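Local coordinates for protein PKS (Streptomyces albus, PDB 4OQJ) that probably acts as a ketosynthase module, catalysing decarboxylative Claisen condensation of carrier-protein-bound acyl chains in polyketide biosynthesis, at residues A[466-472]-A[510-516]; A[607-611]-A[664-668]. All coordinates share one frame; numbering follows the deposited sequence.

In the fold
Interaction 1 pairs an edge strand of a three-stranded antiparallel sheet with its central strand; interaction 2 packs residues 607-611, Leu608 and Trp611 in particular, on helix 660-673. Their centres lie about 16 Å apart, and helix 660-673 connects them. One side of it meets residues 607-611, while elsewhere it touches the sheet at Leu466, Val468, Ser470 and Ala515. The two contacts meet directly at Leu466, whose CD2 lies 3.9 Å from CG2 of Ile668 and 3.7 Å from the backbone O of Leu665. The Leu510 side chain of interaction 1 is about 13 Å from a bound potassium ion. Interaction 1 is backbone pairing, interaction 2 apolar packing, and interaction 2 lies farther out from the centre of the chain.

Interaction 1 (A[466-472]-A[510-516]); sequences LLVLSAN and LPYRRAL
Leu467, Leu469 and Ala471 each exchange two backbone hydrogen bonds with Leu516, Arg514 and Tyr512, respectively. Leu469 N to Arg514 O (2.9 Å) is nearly straight, at 168° about the hydrogen; its return bond, from Arg514 N to Leu469 O, is more bent at 151°. At the non-hydrogen-bonded pairs between, Ala515 CA approaches Leu467 O to 3.1 Å as a CA-H...O contact, and Val468 CG1 lies 4.1 Å from Ala515 CB. Ser470 OG accepts the backbone N-H of Leu510 at 3.0 Å; chi1 of 67° sets it between its own N and carbonyl carbon, where it can meet the residues leading into strand 512-518. This antiparallel ladder belongs to a three-stranded sheet, consistent with the alpha/beta linker that follows the ketosynthase in modular synthases, and strand 536-539 flanks it beyond 512-518. Leu510 O takes Arg513 NE (3.0 Å) almost in the guanidinium plane, the arginine chain extended from CG to NE. Beyond, NH1 of Arg513 bonds Trp672 O, with a cation-pi contact to the same tryptophan. On the face of Leu469 and Ala471, helix 474-490 supplies Asp478, in a salt bridge with Arg514, whose NE bonds Thr538 OG1.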
loop_
_atom_site.group_PDB
_atom_site.type_symbol
_atom_site.label_atom_id
_atom_site.label_comp_id
_atom_site.label_asym_id
_atom_site.label_seq_id
_atom_site.Cartn_x
_atom_site.Cartn_y
_atom_site.Cartn_z
ATOM N N LEU A 466 -22.881 35.968 -1.046
ATOM C CA LEU A 466 -23.355 35.387 0.190
ATOM C C LEU A 466 -22.270 34.488 0.767
ATOM O O LEU A 466 -21.901 33.502 0.144
ATOM C CB LEU A 466 -24.637 34.572 -0.054
ATOM C CG LEU A 466 -25.216 33.876 1.178
ATOM C CD1 LEU A 466 -25.668 34.912 2.211
ATOM C CD2 LEU A 466 -26.355 32.968 0.790
ATOM N N LEU A 467 -21.779 34.830 1.952
ATOM C CA LEU A 467 -20.819 34.001 2.680
ATOM C C LEU A 467 -21.547 33.132 3.696
ATOM O O LEU A 467 -22.328 33.648 4.496
ATOM C CB LEU A 467 -19.792 34.882 3.385
ATOM C CG LEU A 467 -19.065 35.904 2.513
ATOM C CD1 LEU A 467 -18.007 36.622 3.342
ATOM C CD2 LEU A 467 -18.434 35.234 1.296
ATOM N N VAL A 468 -21.309 31.822 3.664
ATOM C CA VAL A 468 -21.974 30.921 4.602
ATOM C C VAL A 468 -20.942 30.181 5.465
ATOM O O VAL A 468 -19.868 29.800 4.997
ATOM C CB VAL A 468 -22.907 29.932 3.865
ATOM C CG1 VAL A 468 -24.028 30.699 3.157
ATOM C CG2 VAL A 468 -22.131 29.058 2.889
ATOM N N LEU A 469 -21.257 30.060 6.750
ATOM C CA LEU A 469 -20.408 29.368 7.715
ATOM C C LEU A 469 -21.279 28.410 8.496
ATOM O O LEU A 469 -22.438 28.718 8.786
ATOM C CB LEU A 469 -19.733 30.351 8.679
ATOM C CG LEU A 469 -18.499 31.136 8.229
ATOM C CD1 LEU A 469 -18.846 32.153 7.171
ATOM C CD2 LEU A 469 -17.888 31.836 9.430
ATOM N N SER A 470 -20.737 27.245 8.836
ATOM C CA SER A 470 -21.458 26.328 9.716
ATOM C C SER A 470 -20.485 25.514 10.555
ATOM O O SER A 470 -19.363 25.222 10.135
ATOM C CB SER A 470 -22.401 25.411 8.916
ATOM O OG SER A 470 -21.714 24.502 8.070
ATOM N N ALA A 471 -20.927 25.187 11.761
ATOM C CA ALA A 471 -20.127 24.432 12.706
ATOM C C ALA A 471 -21.047 23.539 13.527
ATOM O O ALA A 471 -22.270 23.664 13.459
ATOM C CB ALA A 471 -19.331 25.365 13.599
ATOM N N ASN A 472 -20.450 22.637 14.297
ATOM C CA ASN A 472 -21.214 21.644 15.037
ATOM C C ASN A 472 -21.587 22.129 16.439
ATOM O O ASN A 472 -22.316 21.446 17.148
ATOM C CB ASN A 472 -20.430 20.336 15.137
ATOM C CG ASN A 472 -21.324 19.156 15.414
ATOM O OD1 ASN A 472 -22.371 18.998 14.785
ATOM N ND2 ASN A 472 -20.930 18.328 16.359
ATOM N N LEU A 510 -23.148 21.866 8.403
ATOM C CA LEU A 510 -23.350 21.547 9.814
ATOM C C LEU A 510 -24.498 22.385 10.397
ATOM O O LEU A 510 -24.973 23.310 9.740
ATOM C CB LEU A 510 -22.039 21.752 10.580
ATOM C CG LEU A 510 -20.919 20.768 10.201
ATOM C CD1 LEU A 510 -19.569 21.225 10.737
ATOM C CD2 LEU A 510 -21.235 19.387 10.739
ATOM N N PRO A 511 -24.960 22.050 11.620
ATOM C CA PRO A 511 -26.253 22.570 12.110
ATOM C C PRO A 511 -26.294 24.015 12.608
ATOM O O PRO A 511 -27.335 24.663 12.475
ATOM C CB PRO A 511 -26.584 21.632 13.283
ATOM C CG PRO A 511 -25.729 20.433 13.090
ATOM C CD PRO A 511 -24.480 20.930 12.449
ATOM N N TYR A 512 -25.226 24.498 13.233
ATOM C CA TYR A 512 -25.196 25.896 13.676
ATOM C C TYR A 512 -24.651 26.736 12.539
ATOM O O TYR A 512 -23.499 26.574 12.133
ATOM C CB TYR A 512 -24.367 26.029 14.952
ATOM C CG TYR A 512 -25.004 25.248 16.068
ATOM C CD1 TYR A 512 -24.701 23.905 16.260
ATOM C CD2 TYR A 512 -25.959 25.834 16.892
ATOM C CE1 TYR A 512 -25.303 23.180 17.260
ATOM C CE2 TYR A 512 -26.567 25.115 17.900
ATOM C CZ TYR A 512 -26.243 23.792 18.075
ATOM O OH TYR A 512 -26.840 23.066 19.071
ATOM N N ARG A 513 -25.484 27.634 12.028
ATOM C CA ARG A 513 -25.193 28.301 10.772
ATOM C C ARG A 513 -25.168 29.816 10.871
ATOM O O ARG A 513 -25.820 30.424 11.732
ATOM C CB ARG A 513 -26.223 27.878 9.723
ATOM C CG ARG A 513 -26.254 26.378 9.510
ATOM C CD ARG A 513 -27.149 25.976 8.347
ATOM N NE ARG A 513 -27.158 24.524 8.160
ATOM C CZ ARG A 513 -27.895 23.881 7.251
ATOM N NH1 ARG A 513 -28.704 24.548 6.443
ATOM N NH2 ARG A 513 -27.819 22.562 7.152
ATOM N N ARG A 514 -24.415 30.419 9.956
ATOM C CA ARG A 514 -24.283 31.869 9.902
ATOM C C ARG A 514 -24.108 32.290 8.468
ATOM O O ARG A 514 -23.529 31.553 7.668
ATOM C CB ARG A 514 -23.103 32.347 10.742
ATOM C CG ARG A 514 -22.955 33.872 10.811
ATOM C CD ARG A 514 -22.035 34.239 11.944
ATOM N NE ARG A 514 -22.727 34.174 13.227
ATOM C CZ ARG A 514 -22.146 33.889 14.391
ATOM N NH1 ARG A 514 -20.851 33.621 14.445
ATOM N NH2 ARG A 514 -22.872 33.867 15.509
ATOM N N ALA A 515 -24.631 33.459 8.124
ATOM C CA ALA A 515 -24.471 33.960 6.765
ATOM C C ALA A 515 -24.489 35.477 6.712
ATOM O O ALA A 515 -25.045 36.152 7.580
ATOM C CB ALA A 515 -25.548 33.389 5.849
ATOM N N LEU A 516 -23.873 35.994 5.663
ATOM C CA LEU A 516 -23.673 37.425 5.508
ATOM C C LEU A 516 -23.609 37.756 4.039
ATOM O O LEU A 516 -22.878 37.118 3.295
ATOM C CB LEU A 516 -22.379 37.870 6.190
ATOM C CG LEU A 516 -21.905 39.274 5.828
ATOM C CD1 LEU A 516 -22.825 40.278 6.474
ATOM C CD2 LEU A 516 -20.461 39.495 6.237
#

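Interaction 2 (A[607-611]-A[664-668]); sequences ALAGW and LLGLI
Leu664 CD2 meets the indole of Trp611 at its edge, in the ring plane, 3.7 Å from CH2 of Trp611; the two side chains come from opposite directions. One face carries Ala607 O, from the tryptophan's own segment, 3.1 Å above the plane and displaced toward the rim. Ile668 reaches the six-membered ring of the indole obliquely, its CD1 lying 3.7 Å from Trp611 CZ3, and the two side chains cross at about a right angle. Phe683, from helix 680-684, adds an edge-to-face ring contact, and it also touches Ile668.

Beside the tryptophan, Leu608 sends one methyl to Leu667 and the other mainly to Ile668. Leu608 CD1 lies 4.0 Å from CD2 of Leu667, where the side chains cross nearly perpendicularly. Leu608 CD2 lies 3.7 Å from CG1 of Ile668, the two chains sliding past each other in opposite directions, and is more distant from CD1 of Leu664, at 4.4 Å. With CG1 anti to its carbonyl carbon (chi1 -65°) and CD1 carried outward by an extended chi2 of 172°, Ile668 offers Leu608 its CG1 and the indole its terminal methyl.

The contact thus packs Leu608 and Trp611 against the middle of helix 660-673. Thr604, earlier on helix 594-610, touches both Leu664 and Leu667 and extends the seam by about a helical turn. The backbone of Trp611 is also hydrogen-bonded to Asp679, tying this end of the interface to the region ahead of helix 680-684. No hydrogen bond or charge pair joins the two segments: aliphatic carbons and the indole ring hold them together, so the match depends on burial and shape rather than on directional bonding.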
loop_
_atom_site.group_PDB
_atom_site.type_symbol
_atom_site.label_atom_id
_atom_site.label_comp_id
_atom_site.label_asym_id
_atom_site.label_seq_id
_atom_site.Cartn_x
_atom_site.Cartn_y
_atom_site.Cartn_z
ATOM N N ALA A 607 -37.009 30.456 -8.602
ATOM C CA ALA A 607 -35.554 30.481 -8.657
ATOM C C ALA A 607 -35.000 29.797 -7.406
ATOM O O ALA A 607 -34.050 29.025 -7.487
ATOM C CB ALA A 607 -35.037 31.905 -8.777
ATOM N N LEU A 608 -35.615 30.061 -6.258
ATOM C CA LEU A 608 -35.207 29.415 -5.017
ATOM C C LEU A 608 -35.364 27.912 -5.133
ATOM O O LEU A 608 -34.502 27.164 -4.674
ATOM C CB LEU A 608 -36.022 29.914 -3.827
ATOM C CG LEU A 608 -35.813 31.367 -3.393
ATOM C CD1 LEU A 608 -36.863 31.733 -2.354
ATOM C CD2 LEU A 608 -34.410 31.582 -2.844
ATOM N N ALA A 609 -36.477 27.477 -5.734
ATOM C CA ALA A 609 -36.765 26.049 -5.879
ATOM C C ALA A 609 -35.703 25.386 -6.742
ATOM O O ALA A 609 -35.190 24.317 -6.395
ATOM C CB ALA A 609 -38.145 25.831 -6.474
ATOM N N GLY A 610 -35.371 26.038 -7.855
ATOM C CA GLY A 610 -34.311 25.578 -8.741
ATOM C C GLY A 610 -32.948 25.480 -8.063
ATOM O O GLY A 610 -32.071 24.741 -8.514
ATOM N N TRP A 611 -32.763 26.225 -6.980
ATOM C CA TRP A 611 -31.518 26.182 -6.214
ATOM C C TRP A 611 -31.630 25.218 -5.039
ATOM O O TRP A 611 -30.754 25.174 -4.165
ATOM C CB TRP A 611 -31.155 27.586 -5.730
ATOM C CG TRP A 611 -30.703 28.485 -6.834
ATOM C CD1 TRP A 611 -30.025 28.126 -7.964
ATOM C CD2 TRP A 611 -30.910 29.891 -6.923
ATOM N NE1 TRP A 611 -29.795 29.230 -8.749
ATOM C CE2 TRP A 611 -30.325 30.330 -8.128
ATOM C CE3 TRP A 611 -31.542 30.833 -6.100
ATOM C CZ2 TRP A 611 -30.352 31.662 -8.535
ATOM C CZ3 TRP A 611 -31.564 32.153 -6.502
ATOM C CH2 TRP A 611 -30.967 32.556 -7.708
ATOM N N LEU A 664 -32.035 39.111 -2.910
ATOM C CA LEU A 664 -32.171 37.692 -3.194
ATOM C C LEU A 664 -31.164 36.860 -2.403
ATOM O O LEU A 664 -31.499 35.810 -1.874
ATOM C CB LEU A 664 -31.991 37.436 -4.680
ATOM C CG LEU A 664 -32.172 35.992 -5.136
ATOM C CD1 LEU A 664 -33.507 35.438 -4.655
ATOM C CD2 LEU A 664 -32.099 35.929 -6.640
ATOM N N LEU A 665 -29.927 37.336 -2.314
ATOM C CA LEU A 665 -28.893 36.611 -1.572
ATOM C C LEU A 665 -29.190 36.591 -0.066
ATOM O O LEU A 665 -28.940 35.607 0.608
ATOM C CB LEU A 665 -27.518 37.234 -1.828
ATOM C CG LEU A 665 -26.933 37.108 -3.236
ATOM C CD1 LEU A 665 -25.631 37.893 -3.330
ATOM C CD2 LEU A 665 -26.711 35.661 -3.607
ATOM N N GLY A 666 -29.728 37.689 0.452
ATOM C CA GLY A 666 -30.140 37.760 1.844
ATOM C C GLY A 666 -31.275 36.806 2.157
ATOM O O GLY A 666 -31.347 36.241 3.254
ATOM N N LEU A 667 -32.165 36.640 1.183
ATOM C CA LEU A 667 -33.271 35.691 1.267
ATOM C C LEU A 667 -32.750 34.259 1.380
ATOM O O LEU A 667 -33.147 33.505 2.274
ATOM C CB LEU A 667 -34.161 35.851 0.033
ATOM C CG LEU A 667 -35.387 34.970 -0.150
ATOM C CD1 LEU A 667 -36.245 34.943 1.091
ATOM C CD2 LEU A 667 -36.188 35.508 -1.328
ATOM N N ILE A 668 -31.860 33.888 0.463
ATOM C CA ILE A 668 -31.247 32.563 0.482
ATOM C C ILE A 668 -30.548 32.335 1.813
ATOM O O ILE A 668 -30.665 31.269 2.416
ATOM C CB ILE A 668 -30.231 32.392 -0.655
ATOM C CG1 ILE A 668 -30.948 32.450 -2.002
ATOM C CG2 ILE A 668 -29.471 31.076 -0.513
ATOM C CD1 ILE A 668 -30.008 32.492 -3.188
#